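Local coordinates for amino acid adenylation domain-containing protein (Bacillus stratosphericus LAMA 585, PDB 6ULY) that probably selects an alpha-keto acid and activates it with ATP as an acyl adenylate, as the adenylation domain of a nonribosomal depsipeptide synthetase, at residues V214-M219 / T266-P271; G31-V36 / E240-R245; Y471-I476 / T530-S535; E478-V483 / Q522-H527. One frame throughout, in Å; residues are numbered along the deposited sequence.

Interaction 1 (V214-M219 / T266-P271); sequences VSLDWM and TKTWAP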
loop_
_atom_site.group_PDB
_atom_site.type_symbol
_atom_site.label_atom_id
_atom_site.label_comp_id
_atom_site.label_asym_id
_atom_site.label_seq_id
_atom_site.Cartn_x
_atom_site.Cartn_y
_atom_site.Cartn_z
ATOM N N VAL A 214 -12.348 27.064 27.527
ATOM C CA VAL A 214 -13.627 26.541 27.054
ATOM C C VAL A 214 -13.386 25.950 25.669
ATOM O O VAL A 214 -13.024 26.676 24.733
ATOM C CB VAL A 214 -14.717 27.624 27.018
ATOM C CG1 VAL A 214 -16.027 27.035 26.518
ATOM C CG2 VAL A 214 -14.901 28.249 28.408
ATOM N N SER A 215 -13.574 24.641 25.541
ATOM C CA SER A 215 -13.187 23.919 24.339
ATOM C C SER A 215 -14.401 23.583 23.485
ATOM O O SER A 215 -15.435 23.139 23.995
ATOM C CB SER A 215 -12.443 22.631 24.698
ATOM O OG SER A 215 -11.956 21.996 23.529
ATOM N N LEU A 216 -14.260 23.789 22.177
ATOM C CA LEU A 216 -15.273 23.413 21.198
ATOM C C LEU A 216 -14.631 22.526 20.141
ATOM O O LEU A 216 -13.641 22.921 19.515
ATOM C CB LEU A 216 -15.897 24.650 20.545
ATOM C CG LEU A 216 -16.877 24.366 19.406
ATOM C CD1 LEU A 216 -18.074 23.559 19.885
ATOM C CD2 LEU A 216 -17.317 25.668 18.776
ATOM N N ASP A 217 -15.197 21.338 19.935
ATOM C CA ASP A 217 -14.683 20.399 18.943
ATOM C C ASP A 217 -15.851 19.696 18.268
ATOM O O ASP A 217 -16.668 19.057 18.941
ATOM C CB ASP A 217 -13.747 19.368 19.583
ATOM C CG ASP A 217 -12.898 18.635 18.558
ATOM O OD1 ASP A 217 -11.925 17.958 18.961
ATOM O OD2 ASP A 217 -13.184 18.757 17.347
ATOM N N TRP A 218 -15.923 19.811 16.943
ATOM C CA TRP A 218 -16.842 19.020 16.137
ATOM C C TRP A 218 -16.139 17.945 15.320
ATOM O O TRP A 218 -16.817 17.123 14.689
ATOM C CB TRP A 218 -17.647 19.930 15.194
ATOM C CG TRP A 218 -16.806 20.844 14.357
ATOM C CD1 TRP A 218 -16.548 22.164 14.589
ATOM C CD2 TRP A 218 -16.115 20.507 13.146
ATOM N NE1 TRP A 218 -15.739 22.670 13.599
ATOM C CE2 TRP A 218 -15.463 21.672 12.699
ATOM C CE3 TRP A 218 -15.987 19.334 12.398
ATOM C CZ2 TRP A 218 -14.686 21.696 11.547
ATOM C CZ3 TRP A 218 -15.221 19.359 11.253
ATOM C CH2 TRP A 218 -14.580 20.532 10.835
ATOM N N MET A 219 -14.809 17.920 15.316
ATOM C CA MET A 219 -14.092 16.894 14.583
ATOM C C MET A 219 -14.328 15.524 15.222
ATOM O O MET A 219 -14.565 15.425 16.429
ATOM C CB MET A 219 -12.601 17.214 14.550
ATOM C CG MET A 219 -12.230 18.252 13.504
ATOM S SD MET A 219 -12.416 17.616 11.826
ATOM C CE MET A 219 -11.065 16.433 11.756
ATOM N N THR A 266 -12.961 29.330 24.004
ATOM C CA THR A 266 -11.627 29.912 23.968
ATOM C C THR A 266 -10.674 29.154 23.054
ATOM O O THR A 266 -9.650 29.716 22.648
ATOM C CB THR A 266 -11.033 29.971 25.383
ATOM O OG1 THR A 266 -10.724 28.648 25.837
ATOM C CG2 THR A 266 -12.033 30.617 26.354
ATOM N N LYS A 267 -10.988 27.909 22.705
ATOM C CA LYS A 267 -10.125 27.143 21.817
ATOM C C LYS A 267 -10.969 26.176 21.001
ATOM O O LYS A 267 -12.034 25.733 21.439
ATOM C CB LYS A 267 -9.045 26.375 22.591
ATOM C CG LYS A 267 -9.588 25.286 23.499
ATOM C CD LYS A 267 -8.473 24.579 24.262
ATOM C CE LYS A 267 -9.016 23.375 25.014
ATOM N NZ LYS A 267 -7.972 22.638 25.757
ATOM N N THR A 268 -10.465 25.851 19.813
ATOM C CA THR A 268 -11.116 24.934 18.887
ATOM C C THR A 268 -10.073 24.536 17.849
ATOM O O THR A 268 -8.951 25.049 17.848
ATOM C CB THR A 268 -12.351 25.577 18.242
ATOM O OG1 THR A 268 -13.110 24.584 17.544
ATOM C CG2 THR A 268 -11.950 26.680 17.272
ATOM N N TRP A 269 -10.446 23.612 16.966
ATOM C CA TRP A 269 -9.532 23.213 15.904
ATOM C C TRP A 269 -10.305 22.617 14.740
ATOM O O TRP A 269 -11.479 22.255 14.861
ATOM C CB TRP A 269 -8.496 22.200 16.403
ATOM C CG TRP A 269 -8.986 20.788 16.422
ATOM C CD1 TRP A 269 -9.837 20.224 17.327
ATOM C CD2 TRP A 269 -8.632 19.749 15.504
ATOM N NE1 TRP A 269 -10.042 18.900 17.024
ATOM C CE2 TRP A 269 -9.309 18.583 15.910
ATOM C CE3 TRP A 269 -7.808 19.692 14.375
ATOM C CZ2 TRP A 269 -9.193 17.377 15.225
ATOM C CZ3 TRP A 269 -7.693 18.495 13.700
ATOM C CH2 TRP A 269 -8.382 17.355 14.125
ATOM N N ALA A 270 -9.613 22.507 13.611
ATOM C CA ALA A 270 -10.128 21.852 12.417
ATOM C C ALA A 270 -8.989 21.747 11.404
ATOM O O ALA A 270 -8.016 22.504 11.486
ATOM C CB ALA A 270 -11.308 22.631 11.814
ATOM N N PRO A 271 -9.083 20.816 10.456
ATOM C CA PRO A 271 -8.162 20.838 9.314
ATOM C C PRO A 271 -8.414 22.065 8.452
ATOM O O PRO A 271 -9.421 22.763 8.580
ATOM C CB PRO A 271 -8.472 19.540 8.560
ATOM C CG PRO A 271 -9.174 18.664 9.564
ATOM C CD PRO A 271 -9.924 19.606 10.458
HETATM O O HOH W 1 -13.673 21.227 15.829
#
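Segments 214-219 and 266-271 pair as neighbouring parallel strands in the middle of a large mixed beta sheet of the AMP-binding region. Their axes run 20° apart. Backbone bonds join the strands only at the start. There Val-214 O is shared by two N-H groups, those of Thr-266 and Lys-267, and Leu-216 N donates to Lys-267 O at 3.0 Å. Thr-266 OG1 closes this end by accepting from Val-214 N at 2.8 Å. Further on, side chains and a water take over. Thr-268 OG1 donates to Leu-216 O at 2.6 Å, from above the carbonyl plane. A water accepts from Trp-218 N and donates to Trp-269 O. Asp-217 is gripped twice. Its OD1 takes the indole N-H of Trp-269 NE1 at 2.9 Å. The carboxylate and ring planes stand 77° apart; the oxygen lies in the ring plane but is met from above the carboxylate. Its OD2 accepts from Met-219 N at 2.7 Å, which makes an Asx turn. With CG anti to the carbonyl carbon (chi1 -80°), Met-219 lays CG over one face of the Trp-269 six-membered ring, a CH-pi contact 4.0 Å from the centroid. SD, farther above the same ring, adds a looser Met-aromatic contact. Bends at chi2 and chi3 carry SD and CE to Pro-271. The Trp-269 side chain is about 5 Å from the bound keto acyl adenylate. Helix 224-237 packs on Ser-215, Asp-217, Lys-267 and Trp-269. Helix 255-262 covers Leu-216, Trp-218 and Ala-270. Strands 240-243 and 297-301 flank the pair.

Interaction 2 (G31-V36 / E240-R245); sequences GLTYIV and EQIRAR. With SO4 (sulfate ion), chain D.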
loop_
_atom_site.group_PDB
_atom_site.type_symbol
_atom_site.label_atom_id
_atom_site.label_comp_id
_atom_site.label_asym_id
_atom_site.label_seq_id
_atom_site.Cartn_x
_atom_site.Cartn_y
_atom_site.Cartn_z
ATOM N N GLY A 31 -17.095 19.978 32.897
ATOM C CA GLY A 31 -17.395 18.737 32.219
ATOM C C GLY A 31 -17.690 18.934 30.751
ATOM O O GLY A 31 -17.181 19.867 30.122
ATOM N N LEU A 32 -18.527 18.062 30.202
ATOM C CA LEU A 32 -18.830 18.040 28.781
ATOM C C LEU A 32 -20.224 18.596 28.519
ATOM O O LEU A 32 -21.135 18.459 29.342
ATOM C CB LEU A 32 -18.735 16.615 28.230
ATOM C CG LEU A 32 -17.358 15.959 28.333
ATOM C CD1 LEU A 32 -17.424 14.682 29.167
ATOM C CD2 LEU A 32 -16.811 15.674 26.936
ATOM N N THR A 33 -20.377 19.227 27.358
ATOM C CA THR A 33 -21.679 19.653 26.861
ATOM C C THR A 33 -21.796 19.216 25.409
ATOM O O THR A 33 -20.989 19.625 24.569
ATOM C CB THR A 33 -21.862 21.168 26.983
ATOM O OG1 THR A 33 -21.178 21.646 28.147
ATOM C CG2 THR A 33 -23.332 21.506 27.109
ATOM N N TYR A 34 -22.795 18.386 25.124
ATOM C CA TYR A 34 -23.030 17.855 23.790
ATOM C C TYR A 34 -24.134 18.659 23.115
ATOM O O TYR A 34 -25.253 18.743 23.633
ATOM C CB TYR A 34 -23.411 16.378 23.868
ATOM C CG TYR A 34 -22.414 15.551 24.638
ATOM C CD1 TYR A 34 -21.296 15.019 24.010
ATOM C CD2 TYR A 34 -22.583 15.308 25.995
ATOM C CE1 TYR A 34 -20.380 14.265 24.707
ATOM C CE2 TYR A 34 -21.668 14.551 26.704
ATOM C CZ TYR A 34 -20.565 14.033 26.047
ATOM O OH TYR A 34 -19.644 13.276 26.732
ATOM N N ILE A 35 -23.819 19.245 21.964
ATOM C CA ILE A 35 -24.786 20.051 21.229
ATOM C C ILE A 35 -25.747 19.130 20.493
ATOM O O ILE A 35 -25.330 18.160 19.847
ATOM C CB ILE A 35 -24.076 21.005 20.254
ATOM C CG1 ILE A 35 -23.106 21.904 21.026
ATOM C CG2 ILE A 35 -25.108 21.824 19.470
ATOM C CD1 ILE A 35 -22.493 23.024 20.206
ATOM N N VAL A 36 -27.040 19.428 20.592
ATOM C CA VAL A 36 -28.070 18.723 19.848
ATOM C C VAL A 36 -28.616 19.577 18.711
ATOM O O VAL A 36 -28.821 19.079 17.601
ATOM C CB VAL A 36 -29.206 18.266 20.788
ATOM C CG1 VAL A 36 -30.300 17.558 20.002
ATOM C CG2 VAL A 36 -28.658 17.361 21.885
ATOM N N GLU A 240 -13.674 23.061 30.604
ATOM C CA GLU A 240 -14.976 22.835 29.994
ATOM C C GLU A 240 -14.800 22.554 28.509
ATOM O O GLU A 240 -14.086 23.284 27.814
ATOM C CB GLU A 240 -15.871 24.059 30.195
ATOM C CG GLU A 240 -17.342 23.732 30.344
ATOM C CD GLU A 240 -17.663 23.159 31.705
ATOM O OE1 GLU A 240 -17.211 23.742 32.711
ATOM O OE2 GLU A 240 -18.358 22.122 31.766
ATOM N N GLN A 241 -15.452 21.503 28.014
ATOM C CA GLN A 241 -15.347 21.138 26.607
ATOM C C GLN A 241 -16.733 20.875 26.036
ATOM O O GLN A 241 -17.546 20.176 26.649
ATOM C CB GLN A 241 -14.429 19.917 26.408
ATOM C CG GLN A 241 -14.887 18.635 27.096
ATOM C CD GLN A 241 -13.949 17.460 26.830
ATOM O OE1 GLN A 241 -13.885 16.941 25.713
ATOM N NE2 GLN A 241 -13.219 17.035 27.858
ATOM N N ILE A 242 -16.994 21.439 24.858
ATOM C CA ILE A 242 -18.266 21.290 24.161
ATOM C C ILE A 242 -18.035 20.433 22.925
ATOM O O ILE A 242 -17.147 20.724 22.115
ATOM C CB ILE A 242 -18.866 22.657 23.786
ATOM C CG1 ILE A 242 -19.293 23.414 25.046
ATOM C CG2 ILE A 242 -20.052 22.493 22.846
ATOM C CD1 ILE A 242 -18.335 24.507 25.458
ATOM N N ARG A 243 -18.842 19.390 22.778
ATOM C CA ARG A 243 -18.755 18.463 21.661
ATOM C C ARG A 243 -19.938 18.679 20.728
ATOM O O ARG A 243 -21.088 18.742 21.179
ATOM C CB ARG A 243 -18.728 17.016 22.158
ATOM C CG ARG A 243 -17.374 16.559 22.712
ATOM C CD ARG A 243 -16.291 16.505 21.634
ATOM N NE ARG A 243 -16.776 15.939 20.378
ATOM C CZ ARG A 243 -16.021 15.723 19.304
ATOM N NH1 ARG A 243 -14.724 16.012 19.319
ATOM N NH2 ARG A 243 -16.570 15.212 18.211
ATOM N N ALA A 244 -19.649 18.811 19.437
ATOM C CA ALA A 244 -20.662 18.865 18.396
ATOM C C ALA A 244 -20.463 17.703 17.432
ATOM O O ALA A 244 -19.376 17.126 17.336
ATOM C CB ALA A 244 -20.612 20.196 17.635
ATOM N N ARG A 245 -21.533 17.356 16.723
ATOM C CA ARG A 245 -21.460 16.295 15.733
ATOM C C ARG A 245 -20.807 16.811 14.459
ATOM O O ARG A 245 -21.100 17.917 13.995
ATOM C CB ARG A 245 -22.849 15.740 15.424
ATOM C CG ARG A 245 -23.494 15.027 16.600
ATOM C CD ARG A 245 -24.306 13.821 16.143
ATOM N NE ARG A 245 -24.994 13.168 17.255
ATOM C CZ ARG A 245 -25.717 12.056 17.144
ATOM N NH1 ARG A 245 -25.851 11.461 15.968
ATOM N NH2 ARG A 245 -26.308 11.538 18.214
HETATM S S SO4 D . -24.549 13.364 21.047
HETATM O O1 SO4 D . -25.217 12.088 20.973
HETATM O O2 SO4 D . -23.684 13.555 19.912
HETATM O O3 SO4 D . -23.764 13.412 22.247
HETATM O O4 SO4 D . -25.500 14.426 21.079
#
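Gln-241 has CG between its backbone N and carbonyl carbon (chi1 61°); an extended chain from there keeps CG and CD alongside Leu-32, both side chains pointing the same way. Leu-32 CD2 rests on Gln-241 CD at 3.4 Å. Glu-240 bends at chi2 (75°), which turns OE2 back to the start of the other strand. There Gly-31 N donates to Glu-240 OE2 at 2.7 Å, from above the carboxylate plane. Between these strands of the AMP-binding region the pairing is parallel and regular. Gln-241 N bonds to Gly-31 O, Thr-33 N to Gln-241 O, Arg-243 N to Thr-33 O at 2.8 Å, and Ile-35 N to Arg-243 O at 2.9 Å. Thr-33 and Ile-242 share one face, where Ile-35 CG1 meets Ile-242 CG2 at 3.6 Å. On the other face, Tyr-34 CD1 touches Arg-243 CB at 3.7 Å. Arg-245 NE and NH2 hold a sulfate, probably from the crystallisation liquor. Tyr-34 OH bonds to Gln-44, the Gln-241 amide to Tyr-46 and His-231, and Arg-243 NH2 to Met-219 O. Backbone bonds thus fix the strand pair, while neighbouring residues satisfy its buried polar ends.

Interaction 3 (Y471-I476 / T530-S535); sequences YEIEAI and TKMGLS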
loop_
_atom_site.group_PDB
_atom_site.type_symbol
_atom_site.label_atom_id
_atom_site.label_comp_id
_atom_site.label_asym_id
_atom_site.label_seq_id
_atom_site.Cartn_x
_atom_site.Cartn_y
_atom_site.Cartn_z
ATOM N N TYR A 471 6.927 21.631 -9.586
ATOM C CA TYR A 471 7.148 23.077 -9.875
ATOM C C TYR A 471 7.810 23.228 -11.252
ATOM O O TYR A 471 7.522 24.206 -11.964
ATOM C CB TYR A 471 7.997 23.756 -8.796
ATOM C CG TYR A 471 9.475 23.450 -8.846
ATOM C CD1 TYR A 471 10.343 24.209 -9.621
ATOM C CD2 TYR A 471 10.011 22.401 -8.113
ATOM C CE1 TYR A 471 11.700 23.928 -9.670
ATOM C CE2 TYR A 471 11.367 22.112 -8.146
ATOM C CZ TYR A 471 12.215 22.878 -8.929
ATOM O OH TYR A 471 13.549 22.598 -8.967
ATOM N N GLU A 472 8.708 22.305 -11.593
ATOM C CA GLU A 472 9.498 22.336 -12.850
ATOM C C GLU A 472 8.595 21.940 -14.022
ATOM O O GLU A 472 8.685 22.589 -15.084
ATOM C CB GLU A 472 10.685 21.387 -12.686
ATOM C CG GLU A 472 11.841 21.658 -13.625
ATOM C CD GLU A 472 13.052 20.802 -13.299
ATOM O OE1 GLU A 472 13.108 20.267 -12.166
ATOM O OE2 GLU A 472 13.926 20.663 -14.173
ATOM N N ILE A 473 7.761 20.914 -13.830
ATOM C CA ILE A 473 6.791 20.436 -14.860
ATOM C C ILE A 473 5.833 21.576 -15.198
ATOM O O ILE A 473 5.617 21.833 -16.388
ATOM C CB ILE A 473 6.030 19.182 -14.377
ATOM C CG1 ILE A 473 6.988 18.007 -14.149
ATOM C CG2 ILE A 473 4.910 18.819 -15.353
ATOM C CD1 ILE A 473 6.358 16.795 -13.495
ATOM N N GLU A 474 5.286 22.232 -14.177
ATOM C CA GLU A 474 4.325 23.345 -14.365
ATOM C C GLU A 474 4.991 24.510 -15.111
ATOM O O GLU A 474 4.393 25.008 -16.074
ATOM C CB GLU A 474 3.767 23.790 -13.017
ATOM C CG GLU A 474 2.862 22.757 -12.370
ATOM C CD GLU A 474 2.591 23.044 -10.905
ATOM O OE1 GLU A 474 3.191 24.005 -10.377
ATOM O OE2 GLU A 474 1.788 22.307 -10.296
ATOM N N ALA A 475 6.183 24.935 -14.701
ATOM C CA ALA A 475 6.918 26.013 -15.400
ATOM C C ALA A 475 7.026 25.673 -16.892
ATOM O O ALA A 475 6.721 26.553 -17.718
ATOM C CB ALA A 475 8.277 26.232 -14.772
ATOM N N ILE A 476 7.441 24.450 -17.233
ATOM C CA ILE A 476 7.652 24.046 -18.654
ATOM C C ILE A 476 6.304 24.038 -19.374
ATOM O O ILE A 476 6.238 24.530 -20.516
ATOM C CB ILE A 476 8.375 22.695 -18.769
ATOM C CG1 ILE A 476 9.865 22.867 -18.456
ATOM C CG2 ILE A 476 8.160 22.071 -20.148
ATOM C CD1 ILE A 476 10.482 21.685 -17.762
ATOM N N THR A 530 10.088 16.886 -24.620
ATOM C CA THR A 530 11.408 17.373 -25.100
ATOM C C THR A 530 12.218 17.819 -23.880
ATOM O O THR A 530 13.204 17.121 -23.549
ATOM C CB THR A 530 11.247 18.443 -26.192
ATOM O OG1 THR A 530 10.616 17.826 -27.316
ATOM C CG2 THR A 530 12.559 19.062 -26.628
ATOM N N LYS A 531 11.758 18.875 -23.200
ATOM C CA LYS A 531 12.569 19.634 -22.213
ATOM C C LYS A 531 13.019 18.720 -21.065
ATOM O O LYS A 531 14.108 18.964 -20.517
ATOM C CB LYS A 531 11.801 20.854 -21.691
ATOM C CG LYS A 531 12.551 22.172 -21.848
ATOM C CD LYS A 531 12.706 22.634 -23.290
ATOM C CE LYS A 531 13.358 24.004 -23.382
ATOM N NZ LYS A 531 13.742 24.357 -24.770
ATOM N N MET A 532 12.232 17.706 -20.700
ATOM C CA MET A 532 12.527 16.859 -19.511
ATOM C C MET A 532 12.922 15.429 -19.911
ATOM O O MET A 532 13.307 14.667 -19.003
ATOM C CB MET A 532 11.335 16.813 -18.550
ATOM C CG MET A 532 10.831 18.188 -18.160
ATOM S SD MET A 532 9.822 18.174 -16.659
ATOM C CE MET A 532 11.076 18.420 -15.402
ATOM N N GLY A 533 12.866 15.068 -21.198
ATOM C CA GLY A 533 13.269 13.729 -21.672
ATOM C C GLY A 533 12.328 12.637 -21.185
ATOM O O GLY A 533 12.826 11.525 -20.930
ATOM N N LEU A 534 11.030 12.941 -21.034
ATOM C CA LEU A 534 9.963 11.935 -20.771
ATOM C C LEU A 534 9.384 11.488 -22.119
ATOM O O LEU A 534 9.618 12.171 -23.130
ATOM C CB LEU A 534 8.854 12.525 -19.883
ATOM C CG LEU A 534 9.056 12.512 -18.363
ATOM C CD1 LEU A 534 7.990 13.360 -17.679
ATOM C CD2 LEU A 534 9.040 11.099 -17.791
ATOM N N SER A 535 8.657 10.372 -22.137
ATOM C CA SER A 535 7.823 9.952 -23.284
ATOM C C SER A 535 6.581 10.845 -23.340
ATOM O O SER A 535 5.932 11.030 -22.298
ATOM C CB SER A 535 7.425 8.478 -23.171
ATOM O OG SER A 535 6.628 8.253 -22.021
#
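Met-532 and Ile-476 join two helices of the small C-terminal part of this adenylation-domain fold, helix 470-477 and the end of helix 514-532. Met-532 can be followed outward from its backbone. CB points toward the other helix, and CG lies anti to the carbonyl carbon (chi1 -53°). CG touches Ile-476 CD1 at 3.5 Å. The next atom, SD, sits between two isoleucines. It is 3.7 Å from Ile-476 CD1 and 3.8 Å from Ile-473 CG1, whose side chain crosses Met-532 at about a right angle. A bend at chi3 (90°) then turns the methyl CE to the side chain of Glu-472, where it meets CB and CG. Glu-472 is partly exposed, so this end of Met-532 lies toward the surface. Lys-531 adds a lighter contact through CB, against Ile-476 CG2 at 4.1 Å, while its chain leads away from helix 470-477. Contact is therefore apolar apart from the glutamate, and it lies near the surface. Ile-473 also packs on Leu-503 and Leu-505 of strand 502-509. Ile-476 reaches His-527 and Ile-528 one turn earlier in helix 514-532. At the far tip, Met-532 CE lies 3.7 Å from the carboxylate carbon, Glu-472 CD.

Interaction 4 (E478-V483 / Q522-H527); sequences EEVPGV and QHIKSH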
loop_
_atom_site.group_PDB
_atom_site.type_symbol
_atom_site.label_atom_id
_atom_site.label_comp_id
_atom_site.label_asym_id
_atom_site.label_seq_id
_atom_site.Cartn_x
_atom_site.Cartn_y
_atom_site.Cartn_z
ATOM N N GLU A 478 3.873 25.946 -18.810
ATOM C CA GLU A 478 3.431 27.366 -18.912
ATOM C C GLU A 478 4.191 28.108 -20.014
ATOM O O GLU A 478 3.776 29.224 -20.347
ATOM C CB GLU A 478 3.609 28.078 -17.568
ATOM C CG GLU A 478 2.557 27.700 -16.533
ATOM C CD GLU A 478 2.769 28.278 -15.139
ATOM O OE1 GLU A 478 3.898 28.138 -14.599
ATOM O OE2 GLU A 478 1.802 28.868 -14.595
ATOM N N GLU A 479 5.250 27.528 -20.568
ATOM C CA GLU A 479 5.958 28.129 -21.727
ATOM C C GLU A 479 5.144 27.913 -23.010
ATOM O O GLU A 479 5.399 28.639 -23.992
ATOM C CB GLU A 479 7.363 27.545 -21.867
ATOM C CG GLU A 479 8.293 27.897 -20.716
ATOM C CD GLU A 479 9.570 27.067 -20.633
ATOM O OE1 GLU A 479 9.730 26.081 -21.379
ATOM O OE2 GLU A 479 10.424 27.424 -19.819
ATOM N N VAL A 480 4.213 26.952 -23.021
ATOM C CA VAL A 480 3.319 26.704 -24.192
ATOM C C VAL A 480 2.387 27.901 -24.330
ATOM O O VAL A 480 1.711 28.248 -23.360
ATOM C CB VAL A 480 2.518 25.399 -24.048
ATOM C CG1 VAL A 480 1.561 25.209 -25.216
ATOM C CG2 VAL A 480 3.431 24.197 -23.896
ATOM N N PRO A 481 2.314 28.553 -25.518
ATOM C CA PRO A 481 1.540 29.791 -25.667
ATOM C C PRO A 481 0.083 29.688 -25.184
ATOM O O PRO A 481 -0.420 30.635 -24.590
ATOM C CB PRO A 481 1.597 30.070 -27.179
ATOM C CG PRO A 481 2.887 29.402 -27.631
ATOM C CD PRO A 481 3.014 28.170 -26.758
ATOM N N GLY A 482 -0.562 28.543 -25.406
ATOM C CA GLY A 482 -1.982 28.366 -25.057
ATOM C C GLY A 482 -2.239 28.240 -23.565
ATOM O O GLY A 482 -3.420 28.292 -23.176
ATOM N N VAL A 483 -1.205 28.053 -22.744
ATOM C CA VAL A 483 -1.389 27.737 -21.299
ATOM C C VAL A 483 -1.339 29.031 -20.479
ATOM O O VAL A 483 -0.332 29.765 -20.550
ATOM C CB VAL A 483 -0.358 26.709 -20.809
ATOM C CG1 VAL A 483 -0.476 26.506 -19.304
ATOM C CG2 VAL A 483 -0.496 25.385 -21.558
ATOM N N GLN A 522 -1.529 19.302 -27.212
ATOM C CA GLN A 522 -0.453 18.685 -28.027
ATOM C C GLN A 522 0.886 19.322 -27.648
ATOM O O GLN A 522 1.845 18.569 -27.450
ATOM C CB GLN A 522 -0.681 18.862 -29.531
ATOM C CG GLN A 522 -1.887 18.121 -30.096
ATOM C CD GLN A 522 -2.112 18.488 -31.547
ATOM O OE1 GLN A 522 -3.215 18.834 -31.959
ATOM N NE2 GLN A 522 -1.054 18.434 -32.342
ATOM N N HIS A 523 0.957 20.653 -27.569
ATOM C CA HIS A 523 2.217 21.371 -27.239
ATOM C C HIS A 523 2.665 21.042 -25.812
ATOM O O HIS A 523 3.874 20.909 -25.599
ATOM C CB HIS A 523 2.067 22.879 -27.457
ATOM C CG HIS A 523 1.930 23.268 -28.892
ATOM N ND1 HIS A 523 2.466 22.527 -29.931
ATOM C CD2 HIS A 523 1.320 24.326 -29.468
ATOM C CE1 HIS A 523 2.188 23.108 -31.082
ATOM N NE2 HIS A 523 1.486 24.209 -30.824
ATOM N N ILE A 524 1.734 20.933 -24.868
ATOM C CA ILE A 524 2.061 20.569 -23.459
ATOM C C ILE A 524 2.754 19.203 -23.466
ATOM O O ILE A 524 3.847 19.056 -22.890
ATOM C CB ILE A 524 0.787 20.573 -22.587
ATOM C CG1 ILE A 524 0.291 21.996 -22.306
ATOM C CG2 ILE A 524 1.004 19.796 -21.290
ATOM C CD1 ILE A 524 -1.103 22.059 -21.663
ATOM N N LYS A 525 2.125 18.228 -24.109
ATOM C CA LYS A 525 2.641 16.846 -24.147
ATOM C C LYS A 525 4.045 16.873 -24.755
ATOM O O LYS A 525 4.971 16.289 -24.155
ATOM C CB LYS A 525 1.644 15.967 -24.910
ATOM C CG LYS A 525 1.842 14.472 -24.721
ATOM C CD LYS A 525 0.649 13.611 -25.123
ATOM C CE LYS A 525 0.907 12.730 -26.332
ATOM N NZ LYS A 525 -0.308 11.980 -26.730
ATOM N N SER A 526 4.215 17.548 -25.892
ATOM C CA SER A 526 5.466 17.469 -26.692
ATOM C C SER A 526 6.553 18.357 -26.072
ATOM O O SER A 526 7.723 17.946 -26.093
ATOM C CB SER A 526 5.225 17.791 -28.148
ATOM O OG SER A 526 4.988 19.179 -28.334
ATOM N N HIS A 527 6.197 19.527 -25.542
ATOM C CA HIS A 527 7.173 20.451 -24.914
ATOM C C HIS A 527 7.697 19.860 -23.603
ATOM O O HIS A 527 8.885 20.040 -23.304
ATOM C CB HIS A 527 6.551 21.829 -24.712
ATOM C CG HIS A 527 7.535 22.864 -24.291
ATOM N ND1 HIS A 527 8.707 23.094 -24.981
ATOM C CD2 HIS A 527 7.521 23.741 -23.264
ATOM C CE1 HIS A 527 9.378 24.065 -24.391
ATOM N NE2 HIS A 527 8.670 24.478 -23.333
#
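Val-480 and Val-483 make the tight part of this contact, against His-523 and Ile-524, and Glu-479 and His-527 lie toward its solvent side. Val-483 CG2 presses on Ile-524 CD1 at 3.4 Å, closer than usual for two carbons, with the side chains at about a right angle. Beside them Val-480 inserts both branches against helix 514-532. Its CG1, anti to the backbone N (chi1 177°), meets His-523 CB at 3.3 Å. Its CG2 lies over the helix backbone, 3.8 Å from Ile-524 N, and reaches His-527 CB at 4.0 Å. Val-480 begins a type I beta turn that ends at Val-483, closed by Val-483 N bonding to Val-480 O. It lies in the loop between helix 470-477 and strand 483-491, in the small C-terminal part of the adenylation-domain fold. Ile-524 is also covered by Leu-505 and Phe-507 of strand 502-509. Polar chemistry appears at the outer side. His-527 NE2 donates to Glu-479 OE1 at 2.7 Å, with an angle of 162° at the hydrogen. The oxygen lies near the ring plane and uses its anti lone pair. The negative charge would probably favour a protonated imidazole. His-523 is exposed and meets Val-480 mainly through CB.

Overall arrangement
Interactions 1 and 2 are buried and belong to one mixed sheet. Strands 214-217 and 240-243 are neighbours in it, and the two contacts touch through them. Both rest on parallel strand pairing, regular in interaction 2 and partly replaced by side chains and a water in interaction 1, which lies closer to the adenylate. Interactions 3 and 4 lie on the other part of the chain, with centres more than 40 Å from the centre of interaction 1. Both use helix 514-532 and touch at Ile-476 and His-527. Interaction 3 is an apolar surface contact. Interaction 4 is partly buried and adds one histidine-carboxylate bond.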